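Local coordinates for protein porin (Acinetobacter baumannii AB307-0294, PDB 5DL7) that forms an outer-membrane beta-barrel that probably lets small solutes through, with vanillate a putative substrate, at residues N314-Y320 / A348-D354; F363-E369 / S391-M397. All blocks are in the same frame, centred on the assembly; numbering follows the deposited sequence.

Contact 1: N314-Y320 / A348-D354; sequences NKDEKVY and AKGEDID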
ATOM      1  N   ASN A 314      -1.522   3.886  15.652  1.00 19.19           N
ATOM      2  CA  ASN A 314      -1.128   4.865  16.679  1.00 18.14           C
ATOM      3  C   ASN A 314      -0.490   4.209  17.859  1.00 19.67           C
ATOM      4  O   ASN A 314      -0.690   2.969  18.124  1.00 19.99           O
ATOM      5  CB  ASN A 314      -2.376   5.604  17.088  1.00 19.11           C
ATOM      6  CG  ASN A 314      -2.896   6.450  15.958  1.00 23.49           C
ATOM      7  OD1 ASN A 314      -2.264   7.456  15.584  1.00 21.69           O
ATOM      8  ND2 ASN A 314      -3.989   6.055  15.293  1.00 21.33           N
ATOM      9  N   LYS A 315       0.222   5.016  18.642  1.00 19.44           N
ATOM     10  CA  LYS A 315       0.800   4.636  19.934  1.00 19.29           C
ATOM     11  C   LYS A 315      -0.322   3.973  20.822  1.00 19.98           C
ATOM     12  O   LYS A 315      -1.429   4.505  21.017  1.00 19.66           O
ATOM     13  CB  LYS A 315       1.412   5.831  20.635  1.00 20.14           C
ATOM     14  CG  LYS A 315       2.110   5.392  21.917  1.00 24.01           C
ATOM     15  CD  LYS A 315       2.253   6.207  23.079  1.00 32.02           C
ATOM     16  CE  LYS A 315       2.903   5.633  24.311  1.00 27.63           C
ATOM     17  NZ  LYS A 315       2.014   5.308  25.335  1.00 31.40           N
ATOM     18  N   ASP A 316      -0.020   2.788  21.294  1.00 20.25           N
ATOM     19  CA  ASP A 316      -0.839   1.959  22.172  1.00 20.30           C
ATOM     20  C   ASP A 316      -2.125   1.440  21.638  1.00 21.60           C
ATOM     21  O   ASP A 316      -2.891   0.791  22.364  1.00 22.31           O
ATOM     22  CB  ASP A 316      -1.082   2.643  23.468  1.00 23.19           C
ATOM     23  CG  ASP A 316       0.268   2.694  24.340  1.00 26.19           C
ATOM     24  OD1 ASP A 316       1.285   2.067  24.133  1.00 28.46           O
ATOM     25  OD2 ASP A 316       0.012   3.241  25.405  1.00 31.30           O
ATOM     26  N   GLU A 317      -2.357   1.634  20.331  1.00 20.11           N
ATOM     27  CA  GLU A 317      -3.690   1.300  19.785  1.00 19.32           C
ATOM     28  C   GLU A 317      -3.842  -0.225  19.699  1.00 21.73           C
ATOM     29  O   GLU A 317      -2.980  -0.883  19.109  1.00 20.70           O
ATOM     30  CB  GLU A 317      -3.767   1.894  18.430  1.00 19.34           C
ATOM     31  CG  GLU A 317      -5.100   1.736  17.731  1.00 21.30           C
ATOM     32  CD  GLU A 317      -5.417   2.645  16.592  1.00 20.80           C
ATOM     33  OE1 GLU A 317      -4.523   3.385  16.116  1.00 19.84           O
ATOM     34  OE2 GLU A 317      -6.646   2.612  16.145  1.00 22.03           O
ATOM     35  N   LYS A 318      -4.961  -0.660  20.238  1.00 20.94           N
ATOM     36  CA  LYS A 318      -5.431  -2.048  20.103  1.00 22.25           C
ATOM     37  C   LYS A 318      -6.507  -2.057  19.103  1.00 19.86           C
ATOM     38  O   LYS A 318      -7.485  -1.265  19.193  1.00 22.36           O
ATOM     39  CB  LYS A 318      -5.984  -2.563  21.442  1.00 23.45           C
ATOM     40  CG  LYS A 318      -4.891  -2.749  22.475  1.00 28.56           C
ATOM     41  CD  LYS A 318      -5.677  -3.241  23.720  1.00 35.26           C
ATOM     42  CE  LYS A 318      -4.748  -3.467  24.851  1.00 38.13           C
ATOM     43  NZ  LYS A 318      -4.551  -2.104  25.430  1.00 39.66           N
ATOM     44  N   VAL A 319      -6.460  -2.971  18.133  1.00 19.78           N
ATOM     45  CA  VAL A 319      -7.410  -3.047  17.081  1.00 18.46           C
ATOM     46  C   VAL A 319      -8.049  -4.430  16.925  1.00 21.05           C
ATOM     47  O   VAL A 319      -7.294  -5.404  16.979  1.00 20.29           O
ATOM     48  CB  VAL A 319      -6.807  -2.676  15.703  1.00 20.17           C
ATOM     49  CG1 VAL A 319      -7.841  -2.595  14.571  1.00 20.60           C
ATOM     50  CG2 VAL A 319      -6.052  -1.329  15.701  1.00 20.04           C
ATOM     51  N   TYR A 320      -9.347  -4.404  16.835  1.00 22.15           N
ATOM     52  CA  TYR A 320     -10.185  -5.643  16.688  1.00 24.99           C
ATOM     53  C   TYR A 320     -10.887  -5.533  15.387  1.00 23.58           C
ATOM     54  O   TYR A 320     -11.617  -4.586  15.150  1.00 23.02           O
ATOM     55  CB  TYR A 320     -11.192  -5.759  17.857  1.00 26.57           C
ATOM     56  CG  TYR A 320     -10.533  -5.624  19.190  1.00 30.05           C
ATOM     57  CD1 TYR A 320     -10.317  -4.314  19.706  1.00 31.44           C
ATOM     58  CD2 TYR A 320     -10.137  -6.708  19.944  1.00 31.29           C
ATOM     59  CE1 TYR A 320      -9.762  -4.169  20.957  1.00 37.66           C
ATOM     60  CE2 TYR A 320      -9.601  -6.525  21.264  1.00 32.91           C
ATOM     61  CZ  TYR A 320      -9.403  -5.258  21.672  1.00 36.29           C
ATOM     62  OH  TYR A 320      -8.828  -4.971  22.933  1.00 43.85           O
ATOM     63  N   ALA A 348     -13.468  -2.612  11.656  1.00 21.49           N
ATOM     64  CA  ALA A 348     -12.392  -2.530  12.669  1.00 23.13           C
ATOM     65  C   ALA A 348     -12.672  -1.461  13.731  1.00 22.02           C
ATOM     66  O   ALA A 348     -13.223  -0.410  13.352  1.00 24.65           O
ATOM     67  CB  ALA A 348     -11.064  -2.216  11.971  1.00 24.15           C
ATOM     68  N   LYS A 349     -12.338  -1.744  14.967  1.00 23.41           N
ATOM     69  CA  LYS A 349     -12.291  -0.724  15.928  1.00 22.23           C
ATOM     70  C   LYS A 349     -10.943  -0.669  16.628  1.00 21.84           C
ATOM     71  O   LYS A 349     -10.395  -1.693  16.990  1.00 23.63           O
ATOM     72  CB  LYS A 349     -13.354  -0.987  16.959  1.00 26.19           C
ATOM     73  CG  LYS A 349     -13.313  -2.120  17.792  1.00 37.94           C
ATOM     74  CD  LYS A 349     -14.307  -1.947  18.998  1.00 47.58           C
ATOM     75  CE  LYS A 349     -14.065  -2.815  20.221  1.00 54.35           C
ATOM     76  NZ  LYS A 349     -14.732  -4.139  20.489  1.00 61.81           N
ATOM     77  N   GLY A 350     -10.489   0.560  16.742  1.00 22.40           N
ATOM     78  CA  GLY A 350      -9.243   0.851  17.474  1.00 22.40           C
ATOM     79  C   GLY A 350      -9.486   1.621  18.732  1.00 22.32           C
ATOM     80  O   GLY A 350     -10.336   2.551  18.759  1.00 24.04           O
ATOM     81  N   GLU A 351      -8.831   1.174  19.814  1.00 22.61           N
ATOM     82  CA  GLU A 351      -8.961   1.839  21.086  1.00 23.36           C
ATOM     83  C   GLU A 351      -7.676   2.025  21.780  1.00 25.75           C
ATOM     84  O   GLU A 351      -6.667   1.492  21.396  1.00 22.35           O
ATOM     85  CB  GLU A 351      -9.829   0.870  21.975  1.00 30.25           C
ATOM     86  CG  GLU A 351     -11.017   0.446  21.487  1.00 40.19           C
ATOM     87  CD  GLU A 351     -11.749  -0.534  22.455  1.00 44.27           C
ATOM     88  OE1 GLU A 351     -11.180  -1.190  23.406  1.00 49.80           O
ATOM     89  OE2 GLU A 351     -12.909  -0.703  22.137  1.00 56.65           O
ATOM     90  N   ASP A 352      -7.708   2.732  22.925  1.00 23.14           N
ATOM     91  CA  ASP A 352      -6.513   2.990  23.739  1.00 23.31           C
ATOM     92  C   ASP A 352      -5.498   3.822  22.965  1.00 22.83           C
ATOM     93  O   ASP A 352      -4.323   3.824  23.426  1.00 23.15           O
ATOM     94  CB  ASP A 352      -5.887   1.724  24.358  1.00 25.68           C
ATOM     95  CG  ASP A 352      -6.823   0.878  25.253  1.00 40.08           C
ATOM     96  OD1 ASP A 352      -7.786   1.493  25.827  1.00 44.48           O
ATOM     97  OD2 ASP A 352      -6.628  -0.434  25.399  1.00 45.75           O
ATOM     98  N   ILE A 353      -5.915   4.622  22.036  1.00 22.27           N
ATOM     99  CA  ILE A 353      -5.011   5.531  21.229  1.00 19.49           C
ATOM    100  C   ILE A 353      -4.487   6.637  22.120  1.00 19.21           C
ATOM    101  O   ILE A 353      -5.252   7.403  22.735  1.00 21.19           O
ATOM    102  CB  ILE A 353      -5.691   6.050  20.072  1.00 20.21           C
ATOM    103  CG1 ILE A 353      -6.137   4.945  19.086  1.00 22.31           C
ATOM    104  CG2 ILE A 353      -4.862   7.157  19.362  1.00 23.29           C
ATOM    105  CD1 ILE A 353      -7.129   5.493  18.113  1.00 24.79           C
ATOM    106  N   ASP A 354      -3.124   6.656  22.158  1.00 19.49           N
ATOM    107  CA  ASP A 354      -2.414   7.677  22.927  1.00 20.02           C
ATOM    108  C   ASP A 354      -1.755   8.653  21.961  1.00 19.59           C
ATOM    109  O   ASP A 354      -0.822   8.305  21.270  1.00 21.24           O
ATOM    110  CB  ASP A 354      -1.373   7.023  23.863  1.00 23.32           C
ATOM    111  CG  ASP A 354      -0.680   7.996  24.810  1.00 24.34           C
ATOM    112  OD1 ASP A 354      -0.743   9.217  24.627  1.00 25.65           O
ATOM    113  OD2 ASP A 354       0.127   7.434  25.639  1.00 25.18           O
TER
HETATM  114  O   HOH W   1      -3.003   3.659  25.994  1.00 28.89           O
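Lys315 runs alongside Asp354, the two side chains pointing the same way. Its CB sits 3.4 Å from Asp354 O, CG lies more loosely by the same oxygen, CD and CE pass along Asp354 OD2, and NZ ends 2.9 Å from that OD2, above the carboxylate plane. A turn of the last torsion (chi4 -104°) brings NZ to Asp316 OD2, also at 2.9 Å, so one ammonium bridges two carboxylates that would otherwise probably repel. Asp354 OD1 is taken by Leu356 N, and a water donates to both Asp316 OD2 and Asp352 O. Lys318 NZ meets Asp352 OD2 at 2.7 Å, on the anti side. Glu317 runs beside Ile353, its CD 3.5 Å from Ile353 CG1, while OE1 accepts from Asn314 N and ND2. Lys349 NZ is 5.0 Å from the centroid of the Tyr320 ring and 28° off its normal, an off-centre cation-pi contact. Paired backbone bonds link Lys318 with Glu351 and Tyr320 with Lys349, and Asp354 N donates to Lys315 O. The type II turn Asn314–Glu317 leads into this ladder, and Asp352 and Ile353 both face Phe363 in a G1 beta bulge, within the antiparallel wall of an OprD-family porin barrel.

Contact 2: F363-E369 / S391-M397; sequences FKEDSLE and SHYRNDM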
ATOM      1  N   PHE A 363      -8.053   7.894  22.917  1.00 20.91           N
ATOM      2  CA  PHE A 363      -8.901   8.077  21.781  1.00 20.78           C
ATOM      3  C   PHE A 363      -9.288   6.689  21.155  1.00 24.25           C
ATOM      4  O   PHE A 363      -8.787   5.638  21.531  1.00 22.80           O
ATOM      5  CB  PHE A 363      -8.235   9.034  20.752  1.00 22.44           C
ATOM      6  CG  PHE A 363      -7.895  10.387  21.322  1.00 19.85           C
ATOM      7  CD1 PHE A 363      -8.902  11.315  21.407  1.00 21.74           C
ATOM      8  CD2 PHE A 363      -6.698  10.597  22.018  1.00 21.76           C
ATOM      9  CE1 PHE A 363      -8.785  12.572  21.952  1.00 22.74           C
ATOM     10  CE2 PHE A 363      -6.501  11.892  22.569  1.00 20.00           C
ATOM     11  CZ  PHE A 363      -7.527  12.805  22.549  1.00 20.44           C
ATOM     12  N   LYS A 364     -10.252   6.810  20.230  1.00 23.15           N
ATOM     13  CA  LYS A 364     -10.830   5.634  19.602  1.00 25.71           C
ATOM     14  C   LYS A 364     -11.202   5.957  18.189  1.00 22.53           C
ATOM     15  O   LYS A 364     -11.484   7.146  17.788  1.00 22.04           O
ATOM     16  CB  LYS A 364     -11.971   4.991  20.482  1.00 25.19           C
ATOM     17  CG  LYS A 364     -13.127   5.846  20.638  1.00 32.13           C
ATOM     18  CD  LYS A 364     -14.061   5.286  21.702  1.00 36.26           C
ATOM     19  CE  LYS A 364     -15.174   6.358  21.745  1.00 44.88           C
ATOM     20  NZ  LYS A 364     -16.172   5.996  22.685  1.00 57.86           N
ATOM     21  N   GLU A 365     -11.281   4.902  17.343  1.00 23.15           N
ATOM     22  CA  GLU A 365     -11.720   5.065  15.922  1.00 22.28           C
ATOM     23  C   GLU A 365     -12.335   3.788  15.403  1.00 24.13           C
ATOM     24  O   GLU A 365     -12.006   2.703  15.940  1.00 21.50           O
ATOM     25  CB  GLU A 365     -10.563   5.523  14.998  1.00 20.99           C
ATOM     26  CG  GLU A 365      -9.462   4.494  15.005  1.00 21.05           C
ATOM     27  CD  GLU A 365      -8.181   4.926  14.251  1.00 23.33           C
ATOM     28  OE1 GLU A 365      -8.293   5.725  13.305  1.00 24.98           O
ATOM     29  OE2 GLU A 365      -7.065   4.274  14.382  1.00 22.57           O
ATOM     30  N   ASP A 366     -13.192   3.888  14.425  1.00 21.57           N
ATOM     31  CA  ASP A 366     -13.776   2.661  13.832  1.00 23.28           C
ATOM     32  C   ASP A 366     -14.111   2.874  12.387  1.00 22.50           C
ATOM     33  O   ASP A 366     -14.318   4.007  11.931  1.00 23.76           O
ATOM     34  CB  ASP A 366     -14.857   2.010  14.644  1.00 22.73           C
ATOM     35  CG  ASP A 366     -16.210   2.711  14.667  1.00 27.47           C
ATOM     36  OD1 ASP A 366     -16.347   3.857  14.194  1.00 28.49           O
ATOM     37  OD2 ASP A 366     -17.215   2.094  15.192  1.00 28.46           O
ATOM     38  N   SER A 367     -14.135   1.779  11.658  1.00 21.78           N
ATOM     39  CA  SER A 367     -14.476   1.788  10.212  1.00 22.87           C
ATOM     40  C   SER A 367     -15.354   0.605   9.861  1.00 25.23           C
ATOM     41  O   SER A 367     -14.979  -0.536  10.209  1.00 23.20           O
ATOM     42  CB  SER A 367     -13.184   1.549   9.411  1.00 24.19           C
ATOM     43  OG  SER A 367     -12.252   2.604   9.439  1.00 24.75           O
ATOM     44  N   LEU A 368     -16.379   0.895   9.123  1.00 22.50           N
ATOM     45  CA  LEU A 368     -17.196  -0.153   8.424  1.00 22.30           C
ATOM     46  C   LEU A 368     -16.960   0.040   6.937  1.00 22.25           C
ATOM     47  O   LEU A 368     -17.272   1.095   6.424  1.00 23.95           O
ATOM     48  CB  LEU A 368     -18.697  -0.118   8.782  1.00 24.65           C
ATOM     49  CG  LEU A 368     -19.577  -1.181   8.077  1.00 27.63           C
ATOM     50  CD1 LEU A 368     -19.067  -2.626   8.529  1.00 26.57           C
ATOM     51  CD2 LEU A 368     -20.974  -0.874   8.541  1.00 30.34           C
ATOM     52  N   GLU A 369     -16.458  -0.977   6.274  1.00 21.87           N
ATOM     53  CA  GLU A 369     -16.199  -0.931   4.853  1.00 21.76           C
ATOM     54  C   GLU A 369     -16.911  -2.006   4.039  1.00 23.74           C
ATOM     55  O   GLU A 369     -17.185  -3.086   4.491  1.00 25.53           O
ATOM     56  CB  GLU A 369     -14.750  -1.140   4.474  1.00 22.44           C
ATOM     57  CG  GLU A 369     -13.841  -0.137   5.226  1.00 21.46           C
ATOM     58  CD  GLU A 369     -12.378  -0.177   4.689  1.00 27.17           C
ATOM     59  OE1 GLU A 369     -11.993  -1.008   3.859  1.00 27.29           O
ATOM     60  OE2 GLU A 369     -11.610   0.708   5.234  1.00 26.00           O
ATOM     61  N   SER A 391     -16.315   3.423   2.871  1.00 23.98           N
ATOM     62  CA  SER A 391     -15.860   3.360   4.244  1.00 24.42           C
ATOM     63  C   SER A 391     -16.714   4.410   5.043  1.00 26.89           C
ATOM     64  O   SER A 391     -16.695   5.564   4.708  1.00 27.93           O
ATOM     65  CB  SER A 391     -14.440   3.659   4.344  1.00 26.35           C
ATOM     66  OG  SER A 391     -14.005   4.038   5.647  1.00 27.24           O
ATOM     67  N   HIS A 392     -17.311   3.969   6.123  1.00 22.06           N
ATOM     68  CA  HIS A 392     -17.880   4.900   7.093  1.00 23.72           C
ATOM     69  C   HIS A 392     -16.862   4.813   8.269  1.00 23.48           C
ATOM     70  O   HIS A 392     -16.804   3.815   8.996  1.00 22.49           O
ATOM     71  CB  HIS A 392     -19.283   4.372   7.614  1.00 27.52           C
ATOM     72  CG  HIS A 392     -19.864   5.198   8.794  1.00 30.44           C
ATOM     73  ND1 HIS A 392     -19.822   6.561   8.853  1.00 39.94           N
ATOM     74  CD2 HIS A 392     -20.399   4.811  10.005  1.00 33.07           C
ATOM     75  CE1 HIS A 392     -20.408   7.003   9.975  1.00 36.06           C
ATOM     76  NE2 HIS A 392     -20.721   5.949  10.707  1.00 37.65           N
ATOM     77  N   TYR A 393     -16.226   5.927   8.481  1.00 22.52           N
ATOM     78  CA  TYR A 393     -15.132   6.069   9.436  1.00 22.43           C
ATOM     79  C   TYR A 393     -15.453   7.128  10.470  1.00 23.62           C
ATOM     80  O   TYR A 393     -15.883   8.264  10.158  1.00 23.69           O
ATOM     81  CB  TYR A 393     -13.829   6.431   8.666  1.00 21.74           C
ATOM     82  CG  TYR A 393     -12.692   6.711   9.628  1.00 21.77           C
ATOM     83  CD1 TYR A 393     -12.068   5.727  10.347  1.00 23.11           C
ATOM     84  CD2 TYR A 393     -12.266   8.056   9.754  1.00 22.03           C
ATOM     85  CE1 TYR A 393     -11.038   6.067  11.257  1.00 20.63           C
ATOM     86  CE2 TYR A 393     -11.262   8.376  10.682  1.00 21.84           C
ATOM     87  CZ  TYR A 393     -10.639   7.373  11.359  1.00 19.68           C
ATOM     88  OH  TYR A 393      -9.617   7.712  12.347  1.00 20.80           O
ATOM     89  N   ARG A 394     -15.251   6.769  11.758  1.00 22.34           N
ATOM     90  CA  ARG A 394     -15.441   7.769  12.805  1.00 23.45           C
ATOM     91  C   ARG A 394     -14.236   7.755  13.738  1.00 23.61           C
ATOM     92  O   ARG A 394     -13.632   6.655  14.029  1.00 22.86           O
ATOM     93  CB  ARG A 394     -16.594   7.381  13.631  1.00 25.87           C
ATOM     94  CG  ARG A 394     -17.940   7.131  12.940  1.00 29.03           C
ATOM     95  CD  ARG A 394     -19.025   6.685  13.984  1.00 32.08           C
ATOM     96  NE  ARG A 394     -18.716   5.373  14.632  1.00 32.33           N
ATOM     97  CZ  ARG A 394     -19.356   4.962  15.696  1.00 38.12           C
ATOM     98  NH1 ARG A 394     -19.074   3.868  16.319  1.00 33.59           N
ATOM     99  NH2 ARG A 394     -20.382   5.747  16.163  1.00 43.72           N
ATOM    100  N   ASN A 395     -13.947   8.923  14.289  1.00 23.18           N
ATOM    101  CA  ASN A 395     -13.024   8.936  15.422  1.00 22.99           C
ATOM    102  C   ASN A 395     -13.386  10.059  16.366  1.00 26.97           C
ATOM    103  O   ASN A 395     -14.257  10.908  15.989  1.00 25.26           O
ATOM    104  CB  ASN A 395     -11.511   9.010  14.996  1.00 23.20           C
ATOM    105  CG  ASN A 395     -11.078  10.344  14.456  1.00 24.68           C
ATOM    106  OD1 ASN A 395     -11.509  11.422  14.941  1.00 24.15           O
ATOM    107  ND2 ASN A 395     -10.264  10.317  13.438  1.00 25.88           N
ATOM    108  N   ASP A 396     -12.810  10.086  17.574  1.00 23.63           N
ATOM    109  CA  ASP A 396     -13.073  11.148  18.508  1.00 25.15           C
ATOM    110  C   ASP A 396     -11.747  11.972  18.711  1.00 24.51           C
ATOM    111  O   ASP A 396     -11.536  12.616  19.743  1.00 24.34           O
ATOM    112  CB  ASP A 396     -13.626  10.618  19.823  1.00 26.52           C
ATOM    113  CG  ASP A 396     -12.655   9.736  20.641  1.00 29.74           C
ATOM    114  OD1 ASP A 396     -11.559   9.375  20.084  1.00 24.38           O
ATOM    115  OD2 ASP A 396     -13.001   9.305  21.769  1.00 34.48           O
ATOM    116  N   MET A 397     -10.904  11.959  17.733  1.00 24.56           N
ATOM    117  CA  MET A 397      -9.595  12.625  17.804  1.00 25.03           C
ATOM    118  C   MET A 397      -9.745  14.112  17.559  1.00 27.21           C
ATOM    119  O   MET A 397     -10.684  14.568  16.888  1.00 24.24           O
ATOM    120  CB  MET A 397      -8.558  12.018  16.787  1.00 25.44           C
ATOM    121  CG  MET A 397      -8.296  10.636  17.128  1.00 30.16           C
ATOM    122  SD  MET A 397      -6.881  10.073  15.946  1.00 37.74           S
ATOM    123  CE  MET A 397      -7.424   8.494  15.636  1.00 48.82           C
TER
HETATM  124  O   HOH W   2     -17.480   3.904  11.662  1.00 31.23           O
HETATM  125  O   HOH W   3     -11.742   2.843   6.818  1.00 25.90           O
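Tyr393 lays the edge of its ring against Ser367 and Glu365: CD1 is 3.3 Å from Ser367 OG, and OH donates to Glu365 OE1 at 2.6 Å. A chi1 of 175° swings CG away from the backbone N and lays the ring along the face that carries both partners, where the hydroxyl finds the anti lone pair of OE1, an oxygen also bonded by Ser310 OG. Asn395 ND2 donates to the same hydroxyl at 2.9 Å, almost straight and in its own amide plane, so the phenol oxygen is held between an acceptor and a donor. Met397 CE packs on Glu365, while Met397 N turns back to Asn395 OD1 in an Asx turn.

The other face carries a side-on salt bridge. Arg394 NE donates to Asp366 OD1 and Arg394 NH1 to Asp366 OD2, each 2.8 Å long; both oxygens lie near the guanidinium plane, although the two planar groups are tilted by 31°. Tyr347 OH also bonds Asp366 OD2. Beyond the regular pairing, Asp396 OD1 takes Lys364 N at 2.9 Å and touches the in-plane edge of the Phe363 ring. A water joins Ser367 OG, Glu369 OE2 and Ser391 OG, and Arg346 forms a salt bridge with Glu369 OE1.

The N-to-C directions of segments 363-369 and 391-395 differ by 171°, almost exactly antiparallel, with paired bonds at Asp366/Arg394 and Leu368/His392. This hairpin has strand 341-353 beyond its first strand, where Ile353 packs on Phe363 and Met397, and strand 406-418 beyond its second; Tyr312 and Ser309, from the loop before strand 318-327, reach Ser367 and Ser391.

Overall arrangement
From the N terminus, contact 1 comes first: residues 314-320 enter strand 318-327, and the chain returns through strand 341-353 to close a loop of 27 intervening residues. Only then does contact 2 open, closing a second loop of 21 residues between strands 363-375 and 384-395. The two are in series, neither enclosing nor crossing the other. Their centres are 11 Å apart, and the join is the pairing of strands 341-353 and 363-375, where Gly350 N probably donates to Glu365 O at 2.7 Å. Together they tie four neighbouring antiparallel strands into a continuous piece of barrel wall, leading on to strand 406-418.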